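Local coordinates for protein COG0546: Predicted phosphatases (PDB 2AH5) that is probably a phosphatase of the haloacid dehalogenase-like hydrolase family whose substrate is not known, at residues A[7-12]-A[94-99]; A[177-182]-A[188-193]; A[195-200]-A[205-210]. All coordinates share one frame; numbering follows the deposited sequence.

Contact 1: A[7-12]-A[94-99]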
ATOM      1  N   ILE A   7      13.710  -0.635  -6.517  1.00 12.78           N
ATOM      2  CA  ILE A   7      12.473  -1.369  -6.281  1.00 12.64           C
ATOM      3  C   ILE A   7      11.561  -0.593  -5.319  1.00 12.84           C
ATOM      4  O   ILE A   7      11.999  -0.201  -4.222  1.00 12.22           O
ATOM      5  CB  ILE A   7      12.741  -2.791  -5.734  1.00 12.17           C
ATOM      6  CG1 ILE A   7      13.685  -3.582  -6.667  1.00 11.46           C
ATOM      7  CG2 ILE A   7      11.413  -3.513  -5.525  1.00 14.09           C
ATOM      8  CD1 ILE A   7      13.949  -5.040  -6.205  1.00 13.45           C
ATOM      9  N   PHE A   8      10.318  -0.333  -5.758  1.00 11.76           N
ATOM     10  CA  PHE A   8       9.312   0.389  -4.960  1.00 12.37           C
ATOM     11  C   PHE A   8       8.299  -0.619  -4.392  1.00 12.21           C
ATOM     12  O   PHE A   8       7.853  -1.513  -5.109  1.00 12.60           O
ATOM     13  CB  PHE A   8       8.524   1.398  -5.823  1.00 12.29           C
ATOM     14  CG  PHE A   8       9.357   2.505  -6.429  1.00 11.07           C
ATOM     15  CD1 PHE A   8      10.681   2.729  -6.034  1.00 12.20           C
ATOM     16  CD2 PHE A   8       8.770   3.373  -7.362  1.00 12.45           C
ATOM     17  CE1 PHE A   8      11.429   3.784  -6.588  1.00 12.26           C
ATOM     18  CE2 PHE A   8       9.508   4.443  -7.909  1.00 14.29           C
ATOM     19  CZ  PHE A   8      10.829   4.642  -7.536  1.00 13.19           C
ATOM     20  N   PHE A   9       7.872  -0.410  -3.151  1.00 12.61           N
ATOM     21  CA  PHE A   9       6.905  -1.290  -2.519  1.00 12.51           C
ATOM     22  C   PHE A   9       5.688  -0.497  -2.055  1.00 12.63           C
ATOM     23  O   PHE A   9       5.856   0.589  -1.485  1.00 12.60           O
ATOM     24  CB  PHE A   9       7.521  -1.902  -1.284  1.00 13.52           C
ATOM     25  CG  PHE A   9       8.532  -2.952  -1.573  1.00 13.63           C
ATOM     26  CD1 PHE A   9       9.846  -2.597  -1.794  1.00 16.76           C
ATOM     27  CD2 PHE A   9       8.164  -4.283  -1.600  1.00 16.01           C
ATOM     28  CE1 PHE A   9      10.800  -3.578  -2.044  1.00 17.49           C
ATOM     29  CE2 PHE A   9       9.130  -5.284  -1.832  1.00 17.96           C
ATOM     30  CZ  PHE A   9      10.430  -4.909  -2.061  1.00 16.17           C
ATOM     31  N   ASP A  10       4.480  -1.012  -2.294  1.00 12.79           N
ATOM     32  CA  ASP A  10       3.296  -0.553  -1.531  1.00 14.00           C
ATOM     33  C   ASP A  10       3.506  -1.063  -0.080  1.00 14.09           C
ATOM     34  O   ASP A  10       4.308  -1.962   0.146  1.00 14.02           O
ATOM     35  CB  ASP A  10       1.978  -1.120  -2.122  1.00 14.06           C
ATOM     36  CG  ASP A  10       0.733  -0.283  -1.731  1.00 18.18           C
ATOM     37  OD1 ASP A  10       0.827   0.641  -0.886  1.00 21.35           O
ATOM     38  OD2 ASP A  10      -0.366  -0.549  -2.280  1.00 23.03           O
ATOM     39  N   LEU A  11       2.799  -0.493   0.889  1.00 14.67           N
ATOM     40  CA  LEU A  11       3.004  -0.805   2.319  1.00 14.09           C
ATOM     41  C   LEU A  11       1.888  -1.721   2.769  1.00 15.07           C
ATOM     42  O   LEU A  11       2.086  -2.914   2.847  1.00 14.25           O
ATOM     43  CB  LEU A  11       3.023   0.478   3.174  1.00 15.01           C
ATOM     44  CG  LEU A  11       3.330   0.328   4.670  1.00 15.45           C
ATOM     45  CD1 LEU A  11       4.640  -0.425   4.907  1.00 16.51           C
ATOM     46  CD2 LEU A  11       3.393   1.726   5.325  1.00 15.41           C
ATOM     47  N   ASP A  12       0.715  -1.152   3.060  1.00 14.68           N
ATOM     48  CA  ASP A  12      -0.472  -1.929   3.428  1.00 15.90           C
ATOM     49  C   ASP A  12      -0.838  -2.912   2.335  1.00 15.41           C
ATOM     50  O   ASP A  12      -0.851  -2.555   1.169  1.00 17.36           O
ATOM     51  CB  ASP A  12      -1.674  -1.008   3.632  1.00 16.48           C
ATOM     52  CG  ASP A  12      -1.432   0.005   4.677  1.00 20.29           C
ATOM     53  OD1 ASP A  12      -1.622  -0.333   5.846  1.00 22.18           O
ATOM     54  OD2 ASP A  12      -1.013   1.136   4.338  1.00 26.06           O
ATOM     55  N   GLU A  94      15.430  -8.682   3.114  1.00 14.74           N
ATOM     56  CA  GLU A  94      16.868  -8.957   3.319  1.00 16.84           C
ATOM     57  C   GLU A  94      17.505  -9.327   1.985  1.00 16.56           C
ATOM     58  O   GLU A  94      18.563  -8.809   1.614  1.00 16.42           O
ATOM     59  CB  GLU A  94      17.076 -10.115   4.320  1.00 16.46           C
ATOM     60  CG  GLU A  94      16.687  -9.865   5.745  1.00 20.70           C
ATOM     61  CD  GLU A  94      16.793 -11.135   6.609  1.00 21.00           C
ATOM     62  OE1 GLU A  94      16.177 -12.189   6.253  1.00 26.19           O
ATOM     63  OE2 GLU A  94      17.464 -11.073   7.673  1.00 27.18           O
ATOM     64  N   GLU A  95      16.837 -10.196   1.226  1.00 16.83           N
ATOM     65  CA  GLU A  95      17.378 -10.649  -0.050  1.00 17.46           C
ATOM     66  C   GLU A  95      17.446  -9.542  -1.098  1.00 16.82           C
ATOM     67  O   GLU A  95      18.503  -9.322  -1.690  1.00 17.50           O
ATOM     68  CB  GLU A  95      16.574 -11.844  -0.569  1.00 17.74           C
ATOM     69  CG  GLU A  95      16.815 -13.131   0.226  1.00 20.64           C
ATOM     70  CD  GLU A  95      18.293 -13.529   0.218  1.00 26.99           C
ATOM     71  OE1 GLU A  95      18.836 -13.727  -0.889  1.00 27.27           O
ATOM     72  OE2 GLU A  95      18.906 -13.610   1.305  1.00 27.54           O
ATOM     73  N   LEU A  96      16.347  -8.819  -1.304  1.00 15.51           N
ATOM     74  CA  LEU A  96      16.337  -7.749  -2.324  1.00 14.86           C
ATOM     75  C   LEU A  96      17.240  -6.573  -1.936  1.00 15.46           C
ATOM     76  O   LEU A  96      17.984  -6.084  -2.782  1.00 14.51           O
ATOM     77  CB  LEU A  96      14.915  -7.254  -2.619  1.00 15.08           C
ATOM     78  CG  LEU A  96      14.017  -8.153  -3.462  1.00 16.06           C
ATOM     79  CD1 LEU A  96      12.581  -7.588  -3.483  1.00 17.81           C
ATOM     80  CD2 LEU A  96      14.521  -8.306  -4.894  1.00 16.65           C
ATOM     81  N   SER A  97      17.206  -6.178  -0.661  1.00 16.97           N
ATOM     82  CA  SER A  97      17.992  -5.020  -0.176  1.00 18.95           C
ATOM     83  C   SER A  97      19.495  -5.210  -0.330  1.00 20.25           C
ATOM     84  O   SER A  97      20.239  -4.220  -0.428  1.00 20.31           O
ATOM     85  CB  SER A  97      17.656  -4.709   1.278  1.00 19.41           C
ATOM     86  OG  SER A  97      18.167  -5.724   2.113  1.00 22.05           O
ATOM     87  N   SER A  98      19.944  -6.471  -0.362  1.00 20.89           N
ATOM     88  CA  SER A  98      21.350  -6.759  -0.601  1.00 22.62           C
ATOM     89  C   SER A  98      21.787  -6.546  -2.061  1.00 22.14           C
ATOM     90  O   SER A  98      22.981  -6.525  -2.335  1.00 23.56           O
ATOM     91  CB  SER A  98      21.744  -8.150  -0.068  1.00 22.54           C
ATOM     92  OG  SER A  98      21.171  -9.191  -0.834  1.00 27.44           O
ATOM     93  N   SER A  99      20.839  -6.347  -2.985  1.00 20.75           N
ATOM     94  CA  SER A  99      21.161  -6.112  -4.398  1.00 19.99           C
ATOM     95  C   SER A  99      20.563  -4.828  -4.987  1.00 18.86           C
ATOM     96  O   SER A  99      20.962  -4.385  -6.070  1.00 18.75           O
ATOM     97  CB  SER A  99      20.696  -7.301  -5.262  1.00 20.92           C
ATOM     98  OG  SER A  99      21.326  -8.508  -4.851  1.00 23.14           O
TER
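The F9 ring turns its far edge to L96: CZ of F9 lies 3.7 Å from CD1 of L96, and this methyl sits near the ring plane, so the ring meets the leucine with its rim and not with a face. With chi1 at -74°, CG of F9 stands opposite its own carbonyl carbon, and the ring reaches out from the strand toward the helix. I7, two residues earlier and therefore on the same side of the strand, supplies the other half of the contact. I7 CD1 is 3.6 Å from L96 CD2 and 4.0 Å from L96 CD1, which places one methyl against both branches of the leucine fork. The I7 and L96 side chains meet nearly perpendicularly, and an extended chi2 of -178° carries the I7 methyl that far. No hydrogen bond spans the two segments; 120 Å² of buried surface rests on three buried apolar side chains, and the nearest CA atoms, those of I7 and L96, are 8.4 Å apart. The loop after the strand has a different character. D10 OD1 accepts a bent hydrogen bond from L11 N (2.9 Å), met on the anti side but 34° out of the carboxylate plane, while D10 OD2 lies close to the carboxylates of D162 and D166, an acidic cluster. D12 OD1 forms a salt bridge with K108 and a hydrogen bond with S18 OG. D10 and D12 fit the DxDx(T/V) pattern of this family, consistent with an active site there. Strand 6-9 lies inside the parallel sheet, with backbone hydrogen bonds from I7 and F9 to Y103 on one neighbour and from F8 to I158 and I160 on the other. F8 packs on helix 139-149, whereas I7 and F9 meet L96 of helix 89-97.

Contact 2: A[177-182]-A[188-193]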
ATOM      1  N   LYS A 177       5.454  -3.041 -13.262  1.00 14.16           N
ATOM      2  CA  LYS A 177       4.477  -3.401 -12.218  1.00 14.40           C
ATOM      3  C   LYS A 177       4.550  -4.891 -11.958  1.00 14.42           C
ATOM      4  O   LYS A 177       4.494  -5.709 -12.896  1.00 13.46           O
ATOM      5  CB  LYS A 177       3.040  -2.954 -12.576  1.00 15.32           C
ATOM      6  CG  LYS A 177       2.766  -2.795 -14.083  1.00 15.41           C
ATOM      7  CD  LYS A 177       1.283  -2.570 -14.384  1.00 16.12           C
ATOM      8  CE  LYS A 177       1.054  -1.907 -15.735  1.00 19.24           C
ATOM      9  NZ  LYS A 177       1.405  -2.796 -16.905  1.00 19.85           N
ATOM     10  N   LEU A 178       4.709  -5.220 -10.678  1.00 12.52           N
ATOM     11  CA  LEU A 178       4.744  -6.592 -10.215  1.00 12.42           C
ATOM     12  C   LEU A 178       3.564  -6.803  -9.263  1.00 12.08           C
ATOM     13  O   LEU A 178       3.533  -6.230  -8.148  1.00 11.59           O
ATOM     14  CB  LEU A 178       6.066  -6.876  -9.503  1.00 11.71           C
ATOM     15  CG  LEU A 178       6.424  -8.359  -9.256  1.00 11.77           C
ATOM     16  CD1 LEU A 178       7.918  -8.490  -9.046  1.00 12.60           C
ATOM     17  CD2 LEU A 178       5.649  -9.003  -8.114  1.00 10.92           C
ATOM     18  N   ALA A 179       2.586  -7.593  -9.710  1.00 11.88           N
ATOM     19  CA  ALA A 179       1.363  -7.814  -8.928  1.00 12.05           C
ATOM     20  C   ALA A 179       1.584  -8.892  -7.874  1.00 12.65           C
ATOM     21  O   ALA A 179       2.165  -9.932  -8.165  1.00 14.05           O
ATOM     22  CB  ALA A 179       0.174  -8.226  -9.843  1.00 12.85           C
ATOM     23  N   ILE A 180       1.076  -8.658  -6.668  1.00 12.27           N
ATOM     24  CA  ILE A 180       1.122  -9.688  -5.628  1.00 12.38           C
ATOM     25  C   ILE A 180      -0.288 -10.007  -5.165  1.00 13.04           C
ATOM     26  O   ILE A 180      -1.154  -9.121  -5.132  1.00 12.62           O
ATOM     27  CB  ILE A 180       2.072  -9.321  -4.453  1.00 11.63           C
ATOM     28  CG1 ILE A 180       1.494  -8.191  -3.556  1.00 13.93           C
ATOM     29  CG2 ILE A 180       3.512  -9.070  -5.015  1.00 11.87           C
ATOM     30  CD1 ILE A 180       0.588  -8.710  -2.396  1.00 16.41           C
ATOM     31  N   THR A 181      -0.530 -11.276  -4.835  1.00 14.10           N
ATOM     32  CA  THR A 181      -1.900 -11.730  -4.602  1.00 16.51           C
ATOM     33  C   THR A 181      -2.139 -12.254  -3.184  1.00 17.02           C
ATOM     34  O   THR A 181      -3.221 -12.792  -2.907  1.00 18.02           O
ATOM     35  CB  THR A 181      -2.310 -12.823  -5.623  1.00 15.44           C
ATOM     36  OG1 THR A 181      -1.471 -13.963  -5.432  1.00 16.24           O
ATOM     37  CG2 THR A 181      -2.137 -12.334  -7.064  1.00 17.74           C
ATOM     38  N   TRP A 182      -1.131 -12.131  -2.311  1.00 17.03           N
ATOM     39  CA  TRP A 182      -1.258 -12.528  -0.893  1.00 18.13           C
ATOM     40  C   TRP A 182      -1.924 -11.422  -0.067  1.00 19.11           C
ATOM     41  O   TRP A 182      -2.130 -11.576   1.152  1.00 19.69           O
ATOM     42  CB  TRP A 182       0.107 -12.906  -0.283  1.00 17.79           C
ATOM     43  CG  TRP A 182       1.085 -11.770  -0.147  1.00 16.16           C
ATOM     44  CD1 TRP A 182       1.037 -10.739   0.761  1.00 15.79           C
ATOM     45  CD2 TRP A 182       2.276 -11.568  -0.919  1.00 15.80           C
ATOM     46  NE1 TRP A 182       2.124  -9.906   0.590  1.00 15.88           N
ATOM     47  CE2 TRP A 182       2.892 -10.383  -0.442  1.00 15.40           C
ATOM     48  CE3 TRP A 182       2.874 -12.263  -1.979  1.00 16.03           C
ATOM     49  CZ2 TRP A 182       4.070  -9.870  -0.994  1.00 16.48           C
ATOM     50  CZ3 TRP A 182       4.053 -11.750  -2.530  1.00 15.63           C
ATOM     51  CH2 TRP A 182       4.642 -10.571  -2.034  1.00 16.77           C
ATOM     52  N   ALA A 188      -7.923 -11.188 -10.112  1.00 28.24           N
ATOM     53  CA  ALA A 188      -8.701 -10.890 -11.320  1.00 28.08           C
ATOM     54  C   ALA A 188      -8.543  -9.437 -11.764  1.00 27.66           C
ATOM     55  O   ALA A 188      -8.321  -9.176 -12.955  1.00 28.57           O
ATOM     56  CB  ALA A 188     -10.176 -11.235 -11.112  1.00 28.22           C
ATOM     57  N   ASP A 189      -8.642  -8.511 -10.803  1.00 26.11           N
ATOM     58  CA  ASP A 189      -8.446  -7.082 -11.052  1.00 24.52           C
ATOM     59  C   ASP A 189      -7.009  -6.808 -11.517  1.00 22.60           C
ATOM     60  O   ASP A 189      -6.788  -6.146 -12.542  1.00 22.21           O
ATOM     61  CB  ASP A 189      -8.746  -6.264  -9.786  1.00 25.85           C
ATOM     62  CG  ASP A 189     -10.231  -6.193  -9.452  1.00 28.42           C
ATOM     63  OD1 ASP A 189     -11.017  -5.700 -10.297  1.00 32.35           O
ATOM     64  OD2 ASP A 189     -10.614  -6.601  -8.326  1.00 32.03           O
ATOM     65  N   LEU A 190      -6.036  -7.339 -10.784  1.00 19.49           N
ATOM     66  CA  LEU A 190      -4.638  -7.018 -11.045  1.00 17.44           C
ATOM     67  C   LEU A 190      -4.223  -7.453 -12.439  1.00 17.08           C
ATOM     68  O   LEU A 190      -3.497  -6.739 -13.127  1.00 15.98           O
ATOM     69  CB  LEU A 190      -3.728  -7.653 -10.007  1.00 16.74           C
ATOM     70  CG  LEU A 190      -3.970  -7.151  -8.580  1.00 16.75           C
ATOM     71  CD1 LEU A 190      -3.321  -8.059  -7.566  1.00 17.29           C
ATOM     72  CD2 LEU A 190      -3.490  -5.705  -8.431  1.00 18.34           C
ATOM     73  N   LEU A 191      -4.709  -8.615 -12.868  1.00 16.66           N
ATOM     74  CA  LEU A 191      -4.317  -9.108 -14.187  1.00 16.77           C
ATOM     75  C   LEU A 191      -4.898  -8.268 -15.339  1.00 16.68           C
ATOM     76  O   LEU A 191      -4.323  -8.249 -16.417  1.00 17.07           O
ATOM     77  CB  LEU A 191      -4.703 -10.578 -14.367  1.00 16.97           C
ATOM     78  CG  LEU A 191      -3.987 -11.662 -13.564  1.00 17.66           C
ATOM     79  CD1 LEU A 191      -4.719 -12.986 -13.706  1.00 22.41           C
ATOM     80  CD2 LEU A 191      -2.555 -11.805 -14.036  1.00 20.18           C
ATOM     81  N   ASN A 192      -6.014  -7.573 -15.108  1.00 16.59           N
ATOM     82  CA  ASN A 192      -6.559  -6.685 -16.132  1.00 16.57           C
ATOM     83  C   ASN A 192      -5.604  -5.558 -16.513  1.00 15.89           C
ATOM     84  O   ASN A 192      -5.796  -4.908 -17.543  1.00 15.77           O
ATOM     85  CB  ASN A 192      -7.892  -6.093 -15.691  1.00 17.31           C
ATOM     86  CG  ASN A 192      -9.041  -7.098 -15.772  1.00 18.64           C
ATOM     87  OD1 ASN A 192      -8.942  -8.123 -16.427  1.00 22.45           O
ATOM     88  ND2 ASN A 192     -10.126  -6.799 -15.082  1.00 23.40           N
ATOM     89  N   TYR A 193      -4.587  -5.332 -15.679  1.00 15.78           N
ATOM     90  CA  TYR A 193      -3.570  -4.306 -15.936  1.00 16.28           C
ATOM     91  C   TYR A 193      -2.239  -4.827 -16.505  1.00 15.63           C
ATOM     92  O   TYR A 193      -1.277  -4.063 -16.606  1.00 15.30           O
ATOM     93  CB  TYR A 193      -3.339  -3.457 -14.687  1.00 16.55           C
ATOM     94  CG  TYR A 193      -4.613  -2.808 -14.192  1.00 18.60           C
ATOM     95  CD1 TYR A 193      -5.036  -1.588 -14.707  1.00 19.81           C
ATOM     96  CD2 TYR A 193      -5.427  -3.453 -13.253  1.00 20.85           C
ATOM     97  CE1 TYR A 193      -6.247  -0.999 -14.275  1.00 19.80           C
ATOM     98  CE2 TYR A 193      -6.621  -2.870 -12.802  1.00 19.97           C
ATOM     99  CZ  TYR A 193      -7.020  -1.655 -13.329  1.00 19.37           C
ATOM    100  OH  TYR A 193      -8.181  -1.071 -12.889  1.00 22.13           O
TER
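A179 and L190 form the tight part of this contact: their CB atoms are 3.9 Å apart and their CA atoms only 6.4 Å, so helix 187-191 comes down closely on its strand where the strand side chain is a single methyl. L190 extends CG beside its own N (chi1 -63°), which sends CD1 to 3.4 Å from the carbonyl O of I180. M167 of helix 164-173 also touches L190. Toward the partly exposed end the backbones diverge, K177 CA and Y193 CA being 8.9 Å apart, and the ring of Y193 turns off from the strand to pack on M167 and L168. K177 bridges the gap: it runs out nearly straight through chi2 and chi3, then bends at chi4 (68°), bringing NZ to 3.0 Å from Y193 O, nearly in line with the carbonyl (C=O...N angle 167°). The same NZ donates to Q194 O. The contact is the strand-helix half of the beta-alpha-beta unit that continues into strand 197-199. Two backbone carbonyls thus grip one ammonium group, tying the chain after the helix to strand 176-180 by hydrogen bonds, probably strengthened by the lysine's charge, whereas the buried end relies on apolar fit.

Contact 3: A[195-200]-A[205-210]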
ATOM      1  N   PRO A 195       0.379  -6.980 -15.571  1.00 14.28           N
ATOM      2  CA  PRO A 195       1.631  -6.835 -14.824  1.00 14.10           C
ATOM      3  C   PRO A 195       2.799  -7.509 -15.523  1.00 13.95           C
ATOM      4  O   PRO A 195       2.628  -8.479 -16.278  1.00 14.70           O
ATOM      5  CB  PRO A 195       1.363  -7.565 -13.498  1.00 14.01           C
ATOM      6  CG  PRO A 195       0.208  -8.454 -13.769  1.00 14.35           C
ATOM      7  CD  PRO A 195      -0.620  -7.773 -14.823  1.00 13.73           C
ATOM      8  N   ASP A 196       3.991  -7.057 -15.197  1.00 14.12           N
ATOM      9  CA  ASP A 196       5.214  -7.607 -15.768  1.00 14.90           C
ATOM     10  C   ASP A 196       5.617  -8.933 -15.159  1.00 14.61           C
ATOM     11  O   ASP A 196       6.346  -9.713 -15.766  1.00 15.34           O
ATOM     12  CB  ASP A 196       6.335  -6.583 -15.651  1.00 15.53           C
ATOM     13  CG  ASP A 196       6.034  -5.328 -16.447  1.00 18.09           C
ATOM     14  OD1 ASP A 196       5.997  -5.420 -17.700  1.00 19.28           O
ATOM     15  OD2 ASP A 196       5.754  -4.279 -15.834  1.00 17.67           O
ATOM     16  N   TYR A 197       5.136  -9.179 -13.946  1.00 14.00           N
ATOM     17  CA  TYR A 197       5.405 -10.408 -13.208  1.00 13.81           C
ATOM     18  C   TYR A 197       4.340 -10.490 -12.121  1.00 14.28           C
ATOM     19  O   TYR A 197       3.758  -9.467 -11.725  1.00 13.32           O
ATOM     20  CB  TYR A 197       6.796 -10.349 -12.593  1.00 15.18           C
ATOM     21  CG  TYR A 197       7.264 -11.648 -11.972  1.00 15.06           C
ATOM     22  CD1 TYR A 197       7.923 -12.634 -12.744  1.00 19.55           C
ATOM     23  CD2 TYR A 197       7.086 -11.879 -10.612  1.00 18.93           C
ATOM     24  CE1 TYR A 197       8.374 -13.825 -12.157  1.00 18.05           C
ATOM     25  CE2 TYR A 197       7.525 -13.061 -10.017  1.00 20.40           C
ATOM     26  CZ  TYR A 197       8.159 -14.014 -10.789  1.00 17.54           C
ATOM     27  OH  TYR A 197       8.558 -15.167 -10.156  1.00 22.78           O
ATOM     28  N   ILE A 198       4.065 -11.706 -11.648  1.00 13.56           N
ATOM     29  CA  ILE A 198       3.038 -11.886 -10.615  1.00 14.33           C
ATOM     30  C   ILE A 198       3.523 -12.890  -9.574  1.00 13.99           C
ATOM     31  O   ILE A 198       4.258 -13.812  -9.912  1.00 14.06           O
ATOM     32  CB  ILE A 198       1.646 -12.292 -11.214  1.00 13.89           C
ATOM     33  CG1 ILE A 198       0.553 -12.308 -10.131  1.00 16.59           C
ATOM     34  CG2 ILE A 198       1.729 -13.602 -11.937  1.00 16.66           C
ATOM     35  CD1 ILE A 198      -0.879 -11.990 -10.680  1.00 16.11           C
ATOM     36  N   ALA A 199       3.135 -12.700  -8.317  1.00 13.57           N
ATOM     37  CA  ALA A 199       3.559 -13.597  -7.239  1.00 14.64           C
ATOM     38  C   ALA A 199       2.451 -13.812  -6.243  1.00 14.30           C
ATOM     39  O   ALA A 199       1.861 -12.855  -5.752  1.00 14.61           O
ATOM     40  CB  ALA A 199       4.785 -13.048  -6.498  1.00 14.00           C
ATOM     41  N   HIS A 200       2.223 -15.066  -5.879  1.00 15.43           N
ATOM     42  CA  HIS A 200       1.280 -15.340  -4.789  1.00 16.52           C
ATOM     43  C   HIS A 200       1.958 -15.544  -3.421  1.00 16.52           C
ATOM     44  O   HIS A 200       1.277 -15.633  -2.394  1.00 15.58           O
ATOM     45  CB  HIS A 200       0.303 -16.494  -5.134  1.00 17.39           C
ATOM     46  CG  HIS A 200       0.917 -17.859  -5.135  1.00 20.18           C
ATOM     47  ND1 HIS A 200       1.746 -18.306  -6.142  1.00 23.19           N
ATOM     48  CD2 HIS A 200       0.782 -18.895  -4.274  1.00 22.44           C
ATOM     49  CE1 HIS A 200       2.116 -19.551  -5.888  1.00 23.72           C
ATOM     50  NE2 HIS A 200       1.555 -19.927  -4.753  1.00 24.57           N
ATOM     51  N   VAL A 205       8.755 -13.570  -5.697  1.00 16.51           N
ATOM     52  CA  VAL A 205       9.145 -12.248  -6.217  1.00 16.85           C
ATOM     53  C   VAL A 205      10.602 -12.263  -6.683  1.00 16.90           C
ATOM     54  O   VAL A 205      10.989 -11.600  -7.642  1.00 16.51           O
ATOM     55  CB  VAL A 205       8.954 -11.149  -5.148  1.00 17.08           C
ATOM     56  CG1 VAL A 205       9.565  -9.834  -5.619  1.00 18.45           C
ATOM     57  CG2 VAL A 205       7.459 -10.922  -4.846  1.00 19.14           C
ATOM     58  N   LEU A 206      11.411 -13.044  -5.982  1.00 17.22           N
ATOM     59  CA  LEU A 206      12.862 -13.001  -6.126  1.00 18.11           C
ATOM     60  C   LEU A 206      13.303 -13.486  -7.487  1.00 18.43           C
ATOM     61  O   LEU A 206      14.268 -12.980  -8.034  1.00 18.10           O
ATOM     62  CB  LEU A 206      13.497 -13.861  -5.044  1.00 17.27           C
ATOM     63  CG  LEU A 206      13.398 -13.258  -3.662  1.00 18.48           C
ATOM     64  CD1 LEU A 206      13.843 -14.314  -2.651  1.00 21.68           C
ATOM     65  CD2 LEU A 206      14.276 -11.990  -3.562  1.00 21.66           C
ATOM     66  N   ALA A 207      12.568 -14.458  -8.027  1.00 19.89           N
ATOM     67  CA  ALA A 207      12.873 -15.075  -9.323  1.00 20.84           C
ATOM     68  C   ALA A 207      12.865 -14.075 -10.475  1.00 21.32           C
ATOM     69  O   ALA A 207      13.607 -14.234 -11.449  1.00 21.85           O
ATOM     70  CB  ALA A 207      11.884 -16.225  -9.605  1.00 20.85           C
ATOM     71  N   TYR A 208      12.034 -13.029 -10.373  1.00 21.41           N
ATOM     72  CA  TYR A 208      11.999 -12.022 -11.415  1.00 21.68           C
ATOM     73  C   TYR A 208      13.345 -11.360 -11.581  1.00 22.06           C
ATOM     74  O   TYR A 208      13.748 -11.063 -12.701  1.00 22.25           O
ATOM     75  CB  TYR A 208      10.921 -10.954 -11.175  1.00 21.06           C
ATOM     76  CG  TYR A 208      10.720 -10.029 -12.362  1.00 21.92           C
ATOM     77  CD1 TYR A 208      10.344 -10.538 -13.610  1.00 21.83           C
ATOM     78  CD2 TYR A 208      10.921  -8.650 -12.245  1.00 21.30           C
ATOM     79  CE1 TYR A 208      10.147  -9.700 -14.700  1.00 22.97           C
ATOM     80  CE2 TYR A 208      10.738  -7.792 -13.338  1.00 21.50           C
ATOM     81  CZ  TYR A 208      10.351  -8.327 -14.561  1.00 22.89           C
ATOM     82  OH  TYR A 208      10.146  -7.518 -15.662  1.00 24.26           O
ATOM     83  N   PHE A 209      14.032 -11.152 -10.459  1.00 22.94           N
ATOM     84  CA  PHE A 209      15.315 -10.487 -10.446  1.00 24.86           C
ATOM     85  C   PHE A 209      16.500 -11.464 -10.610  1.00 26.54           C
ATOM     86  O   PHE A 209      17.647 -11.098 -10.371  1.00 27.40           O
ATOM     87  CB  PHE A 209      15.414  -9.620  -9.178  1.00 24.03           C
ATOM     88  CG  PHE A 209      14.241  -8.692  -9.007  1.00 22.60           C
ATOM     89  CD1 PHE A 209      14.257  -7.414  -9.571  1.00 21.29           C
ATOM     90  CD2 PHE A 209      13.091  -9.112  -8.322  1.00 20.67           C
ATOM     91  CE1 PHE A 209      13.161  -6.548  -9.432  1.00 20.32           C
ATOM     92  CE2 PHE A 209      11.980  -8.247  -8.182  1.00 21.69           C
ATOM     93  CZ  PHE A 209      12.019  -6.963  -8.756  1.00 20.85           C
ATOM     94  N   GLN A 210      16.214 -12.704 -11.015  1.00 28.73           N
ATOM     95  CA  GLN A 210      17.267 -13.640 -11.453  1.00 30.62           C
ATOM     96  C   GLN A 210      17.039 -14.075 -12.904  1.00 31.68           C
ATOM     97  O   GLN A 210      15.919 -14.453 -13.288  1.00 32.61           O
ATOM     98  CB  GLN A 210      17.350 -14.868 -10.540  1.00 30.76           C
ATOM     99  CG  GLN A 210      17.670 -14.554  -9.079  1.00 33.32           C
ATOM    100  CD  GLN A 210      19.075 -14.011  -8.855  1.00 37.36           C
ATOM    101  OE1 GLN A 210      19.269 -13.088  -8.056  1.00 39.29           O
ATOM    102  NE2 GLN A 210      20.063 -14.580  -9.553  1.00 37.57           N
TER
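D196 opens the contact lightly, its CB 3.9 Å from OH of Y208, while its OD2 turns back to accept a hydrogen bond from the backbone N of K177. Y197 carries the main load. Its ring and that of Y208 are inclined at 42° with centroids 5.1 Å apart, and the evidence for their fit lies in two reciprocal CH-pi contacts: Y208 CB stands 3.7 Å from the Y197 centroid, almost on the ring normal, and Y197 CB stands 4.0 Å from the Y208 centroid. With CG anti to the backbone N in both (chi1 -172° in Y197), each ring is carried over the other's CB, the side chains lying antiparallel. The Y197 hydroxyl oxygen comes 3.5 Å from A207 CB and is hydrogen-bonded to E204 O; the Y208 hydroxyl is hydrogen-bonded to Q176 OE1. I198 points to the other side of the strand and packs on A179 and T181. A199 returns to the helix side, where its CB meets CG2 of V205 at 3.8 Å. This alternation belongs to an outermost parallel strand, hydrogen-bonded to strand 176-180 and covered on one face by the C-terminal helix 204-208, as part of the Rossmann-like alpha/beta core of HAD hydrolases.

Overall arrangement
The three contacts come one after another along the chain without overlap, and all pack helices on the same six-stranded parallel sheet. Contact 1 involves inner strand 6-9; contacts 2 and 3 use the neighbouring strands 176-180 and 197-199, their centres about 11 Å apart. Backbone pairing of A179 O with A199 N (2.9 Å) joins them. Centres of contacts 1 and 3 are about 12 Å apart, and F209 and L206 pack directly on L96, so the C-terminal segment and helix 89-97 form one continuous layer. Contacts 1 and 2 do not touch, their centres being about 17 Å apart. Contact 2 lies on the other face of the sheet, completing an alpha/beta/alpha sandwich.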